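Local coordinates for protein ABC-type amino acid transport system, periplasmic component (Caldanaerobacter subterraneus subsp. tengcongensis MB4, PDB 4YMX) that binds arginine in a pocket between its two lobes as the extracytoplasmic substrate-binding protein of an amino acid ABC transporter, at residues V63-D66 against I67-N71; K84-F88 against K89-P93. All blocks are in the same frame, centred on the assembly; numbering follows the deposited sequence.

Overall arrangement
The chain runs through the two contacts in series, without nesting or crossing, and strand 80-85 follows helix 65-77 on the way from one to the other. Contact 1 (63-66 with 67-71) turns the end of strand 59-63 into the first turn of helix 65-77, which packs against strands 38-43 and 80-85. Contact 2 (84-88 with 89-93) closes the turn that leads from strand 80-85, an outer strand of the mixed sheet that also holds strand 38-43, toward helix 91-96. Their centres lie about 17 Å apart and their nearest atoms about 8 Å. Both come close to the bound arginine: Phe88 of contact 2 touches it, while the side chain of Asp66 stops about 6 Å short.

Contact 1 of 2, residues V63-D66 against I67-N71; sequences VGFD and IDIAN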
loop_
_atom_site.group_PDB
_atom_site.type_symbol
_atom_site.label_atom_id
_atom_site.label_comp_id
_atom_site.label_asym_id
_atom_site.label_seq_id
_atom_site.Cartn_x
_atom_site.Cartn_y
_atom_site.Cartn_z
ATOM N N VAL A 63 5.753 3.106 -11.390
ATOM C CA VAL A 63 5.602 1.731 -11.848
ATOM C C VAL A 63 5.226 0.812 -10.694
ATOM O O VAL A 63 5.297 1.201 -9.526
ATOM C CB VAL A 63 6.900 1.197 -12.498
ATOM C CG1 VAL A 63 7.297 2.046 -13.701
ATOM C CG2 VAL A 63 8.027 1.165 -11.482
ATOM N N GLY A 64 4.842 -0.416 -11.021
ATOM C CA GLY A 64 4.548 -1.420 -10.015
ATOM C C GLY A 64 3.346 -2.262 -10.375
ATOM O O GLY A 64 2.693 -2.041 -11.396
ATOM N N PHE A 65 3.049 -3.226 -9.514
ATOM C CA PHE A 65 1.918 -4.127 -9.699
ATOM C C PHE A 65 0.610 -3.355 -9.861
ATOM O O PHE A 65 -0.190 -3.641 -10.756
ATOM C CB PHE A 65 1.860 -5.062 -8.487
ATOM C CG PHE A 65 0.815 -6.133 -8.559
ATOM C CD1 PHE A 65 0.810 -7.068 -9.589
ATOM C CD2 PHE A 65 -0.110 -6.263 -7.538
ATOM C CE1 PHE A 65 -0.142 -8.075 -9.622
ATOM C CE2 PHE A 65 -1.063 -7.274 -7.564
ATOM C CZ PHE A 65 -1.076 -8.182 -8.607
ATOM N N ASP A 66 0.397 -2.359 -9.008
ATOM C CA ASP A 66 -0.829 -1.570 -9.089
ATOM C C ASP A 66 -0.907 -0.768 -10.372
ATOM O O ASP A 66 -2.005 -0.534 -10.895
ATOM C CB ASP A 66 -0.971 -0.622 -7.898
ATOM C CG ASP A 66 -1.390 -1.333 -6.619
ATOM O OD1 ASP A 66 -1.751 -2.520 -6.660
ATOM O OD2 ASP A 66 -1.401 -0.670 -5.564
ATOM N N ILE A 67 0.239 -0.325 -10.870
ATOM C CA ILE A 67 0.260 0.429 -12.121
ATOM C C ILE A 67 -0.057 -0.476 -13.316
ATOM O O ILE A 67 -0.773 -0.071 -14.235
ATOM C CB ILE A 67 1.600 1.139 -12.348
ATOM C CG1 ILE A 67 1.979 1.970 -11.123
ATOM C CG2 ILE A 67 1.540 2.000 -13.609
ATOM C CD1 ILE A 67 0.896 2.888 -10.610
ATOM N N ASP A 68 0.457 -1.701 -13.304
ATOM C CA ASP A 68 0.107 -2.641 -14.358
ATOM C C ASP A 68 -1.392 -2.916 -14.364
ATOM O O ASP A 68 -2.008 -3.001 -15.432
ATOM C CB ASP A 68 0.905 -3.933 -14.235
ATOM C CG ASP A 68 2.375 -3.740 -14.554
ATOM O OD1 ASP A 68 2.766 -2.662 -15.058
ATOM O OD2 ASP A 68 3.150 -4.683 -14.296
ATOM N N ILE A 69 -1.990 -3.027 -13.181
ATOM C CA ILE A 69 -3.431 -3.249 -13.105
ATOM C C ILE A 69 -4.169 -2.021 -13.643
ATOM O O ILE A 69 -5.127 -2.140 -14.418
ATOM C CB ILE A 69 -3.877 -3.569 -11.659
ATOM C CG1 ILE A 69 -3.290 -4.919 -11.230
ATOM C CG2 ILE A 69 -5.392 -3.570 -11.542
ATOM C CD1 ILE A 69 -3.517 -5.265 -9.768
ATOM N N ALA A 70 -3.711 -0.835 -13.247
ATOM C CA ALA A 70 -4.311 0.404 -13.739
ATOM C C ALA A 70 -4.265 0.495 -15.248
ATOM O O ALA A 70 -5.244 0.908 -15.884
ATOM C CB ALA A 70 -3.614 1.577 -13.155
ATOM N N ASN A 71 -3.137 0.113 -15.832
ATOM C CA ASN A 71 -3.031 0.170 -17.280
ATOM C C ASN A 71 -3.935 -0.841 -17.971
ATOM O O ASN A 71 -4.452 -0.559 -19.057
ATOM C CB ASN A 71 -1.578 0.085 -17.738
ATOM C CG ASN A 71 -0.915 1.439 -17.754
ATOM O OD1 ASN A 71 -1.302 2.320 -18.524
ATOM N ND2 ASN A 71 0.079 1.617 -16.906
HETATM O O HOH W 1 4.581 -0.759 -14.063
#
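The Phe65 ring carries the methyl CD1 of Ile69 over one face, offset toward the rim, in a CH-pi contact 4.1 Å from the ring centroid; edge-to-face rings of Tyr124 and Phe258 also pack on Phe65. Phe65 CG lies anti to the backbone N (chi1 -175°), so the ring leaves the helix at its first turn, and Ile69, extended at chi2 (173°), reaches back over it with CD1; their closest side-chain atoms, Phe65 CE2 and Ile69 CD1, are 3.9 Å apart. Gly64 is the N-cap: its carbonyl O takes the N-H of Asp68 at 3.0 Å, and Ile69 N and Ala70 N bond in turn to Phe65 O and Asp66 O. A water bridges the turn, accepting from Gly64 N and donating to Asp68 OD1 at 2.8 Å. Asp68 OD2 bonds to Trp257 NE1 and forms a salt bridge with Lys256 NZ, while Asp66 OD2 takes the N-H of Gly106, a residue of the arginine pocket. On another side of the turn, Ile67 CG1 lies 3.5 Å from Val63 C. The helix start is thus wedged between helix 249-258, which meets Phe65 and Asp68, and strands 38-43 and 80-85, whose Met41 and Ile83 meet Ile67.

Contact 2 of 2, residues K84-F88 against K89-P93; sequences KDMDF and KGLIP. With ARG (arginine), chain C.
Phe88 and Leu91 form the tight part of this turn, their side chains crossing at about a right angle with CD1 of Leu91 3.6 Å from CD1 of the Phe88 ring. Phe88 CG stands opposite the backbone N (chi1 -179°), which carries the ring into the pocket, where CD of the bound arginine lies over one face and its NE is 3.4 Å from Phe88 CD1. Were Phe88 cut back to an alanine, the ligand's CD and NE would probably lose the aromatic wall beside them, and Leu91 CD1 its ring partner. The other methyl of Leu91, CD2, packs 3.6 Å from Met86 CG; with CG between the backbone N and the carbonyl carbon (chi1 67°) and chi2 extended, Met86 sets SD near Gly90 O. Two backbone bonds fix the turn: Gly90 N to Asp87 O at 2.9 Å and Leu91 N to Phe88 O at 3.0 Å. Phe88 O also takes a water that accepts from Ile92 N. The solvent side is looser. Asp87 and Lys89 run alongside each other, Asp87 CB 4.1 Å from Lys89 CG, their charged ends Asp87 OD2 and Lys89 NZ still 4.8 Å apart; Lys89 NZ bonds instead to Asn173 OD1. The turn joins strand 80-85, backbone-bonded to strand 38-43, to helix 91-96, with Arg113 of helix 111-114 against Phe88 and Ile92.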
loop_
_atom_site.group_PDB
_atom_site.type_symbol
_atom_site.label_atom_id
_atom_site.label_comp_id
_atom_site.label_asym_id
_atom_site.label_seq_id
_atom_site.Cartn_x
_atom_site.Cartn_y
_atom_site.Cartn_z
ATOM N N LYS A 84 -1.942 10.553 -10.444
ATOM C CA LYS A 84 -1.592 11.598 -9.485
ATOM C C LYS A 84 -0.981 10.961 -8.240
ATOM O O LYS A 84 -1.636 10.169 -7.559
ATOM C CB LYS A 84 -2.823 12.413 -9.090
ATOM C CG LYS A 84 -3.442 13.244 -10.214
ATOM C CD LYS A 84 -4.622 14.043 -9.685
ATOM C CE LYS A 84 -5.244 14.927 -10.755
ATOM N NZ LYS A 84 -6.421 15.690 -10.231
ATOM N N ASP A 85 0.264 11.314 -7.945
ATOM C CA ASP A 85 0.946 10.840 -6.742
ATOM C C ASP A 85 0.670 11.811 -5.596
ATOM O O ASP A 85 0.836 13.033 -5.738
ATOM C CB ASP A 85 2.443 10.716 -7.018
ATOM C CG ASP A 85 3.203 10.032 -5.904
ATOM O OD1 ASP A 85 4.448 10.085 -5.942
ATOM O OD2 ASP A 85 2.584 9.445 -4.995
ATOM N N MET A 86 0.180 11.277 -4.482
ATOM C CA MET A 86 -0.130 12.085 -3.313
ATOM C C MET A 86 0.054 11.260 -2.041
ATOM O O MET A 86 0.153 10.026 -2.095
ATOM C CB MET A 86 -1.567 12.611 -3.396
ATOM C CG MET A 86 -2.623 11.519 -3.281
ATOM S SD MET A 86 -4.293 12.121 -3.584
ATOM C CE MET A 86 -4.236 12.340 -5.350
ATOM N N ASP A 87 0.094 11.945 -0.902
ATOM C CA ASP A 87 0.141 11.270 0.389
ATOM C C ASP A 87 -1.019 10.291 0.506
ATOM O O ASP A 87 -2.135 10.609 0.100
ATOM C CB ASP A 87 0.066 12.284 1.531
ATOM C CG ASP A 87 1.273 13.204 1.591
ATOM O OD1 ASP A 87 2.362 12.832 1.110
ATOM O OD2 ASP A 87 1.126 14.311 2.147
ATOM N N PHE A 88 -0.749 9.094 1.020
ATOM C CA PHE A 88 -1.790 8.066 1.116
ATOM C C PHE A 88 -3.064 8.577 1.794
ATOM O O PHE A 88 -4.185 8.299 1.345
ATOM C CB PHE A 88 -1.269 6.829 1.850
ATOM C CG PHE A 88 -2.288 5.720 1.960
ATOM C CD1 PHE A 88 -2.434 4.780 0.946
ATOM C CD2 PHE A 88 -3.111 5.623 3.076
ATOM C CE1 PHE A 88 -3.384 3.763 1.046
ATOM C CE2 PHE A 88 -4.049 4.614 3.183
ATOM C CZ PHE A 88 -4.177 3.670 2.171
ATOM N N LYS A 89 -2.890 9.353 2.862
ATOM C CA LYS A 89 -4.017 9.890 3.619
ATOM C C LYS A 89 -4.976 10.766 2.794
ATOM O O LYS A 89 -6.139 10.932 3.174
ATOM C CB LYS A 89 -3.502 10.692 4.823
ATOM C CG LYS A 89 -2.805 11.981 4.430
ATOM C CD LYS A 89 -2.184 12.669 5.635
ATOM C CE LYS A 89 -1.688 14.050 5.246
ATOM N NZ LYS A 89 -1.040 14.745 6.404
ATOM N N GLY A 90 -4.495 11.311 1.678
ATOM C CA GLY A 90 -5.326 12.146 0.831
ATOM C C GLY A 90 -6.088 11.386 -0.236
ATOM O O GLY A 90 -6.897 11.977 -0.949
ATOM N N LEU A 91 -5.856 10.083 -0.356
ATOM C CA LEU A 91 -6.439 9.332 -1.472
ATOM C C LEU A 91 -7.960 9.223 -1.420
ATOM O O LEU A 91 -8.639 9.531 -2.403
ATOM C CB LEU A 91 -5.806 7.940 -1.598
ATOM C CG LEU A 91 -4.356 7.975 -2.064
ATOM C CD1 LEU A 91 -3.727 6.620 -1.812
ATOM C CD2 LEU A 91 -4.257 8.329 -3.545
ATOM N N ILE A 92 -8.507 8.807 -0.283
ATOM C CA ILE A 92 -9.960 8.733 -0.168
ATOM C C ILE A 92 -10.636 10.120 -0.287
ATOM O O ILE A 92 -11.614 10.262 -1.033
ATOM C CB ILE A 92 -10.403 7.894 1.052
ATOM C CG1 ILE A 92 -10.159 6.413 0.744
ATOM C CG2 ILE A 92 -11.871 8.155 1.399
ATOM C CD1 ILE A 92 -10.324 5.510 1.933
ATOM N N PRO A 93 -10.095 11.156 0.390
ATOM C CA PRO A 93 -10.660 12.490 0.148
ATOM C C PRO A 93 -10.611 12.938 -1.321
ATOM O O PRO A 93 -11.563 13.549 -1.796
ATOM C CB PRO A 93 -9.781 13.391 1.009
ATOM C CG PRO A 93 -9.408 12.524 2.166
ATOM C CD PRO A 93 -9.212 11.145 1.571
HETATM N N ARG C . -2.766 -1.605 3.128
HETATM C CA ARG C . -2.649 -0.455 4.063
HETATM C C ARG C . -3.927 0.364 4.070
HETATM O O ARG C . -4.825 0.132 3.262
HETATM C CB ARG C . -1.465 0.430 3.671
HETATM C CG ARG C . -1.502 0.909 2.233
HETATM C CD ARG C . -0.469 1.994 1.976
HETATM N NE ARG C . -0.282 2.213 0.549
HETATM C CZ ARG C . 0.561 3.096 0.028
HETATM N NH1 ARG C . 1.305 3.864 0.807
HETATM N NH2 ARG C . 0.650 3.213 -1.283
HETATM O OXT ARG C . -4.083 1.271 4.886
HETATM O O HOH W 2 -6.921 7.611 1.848
#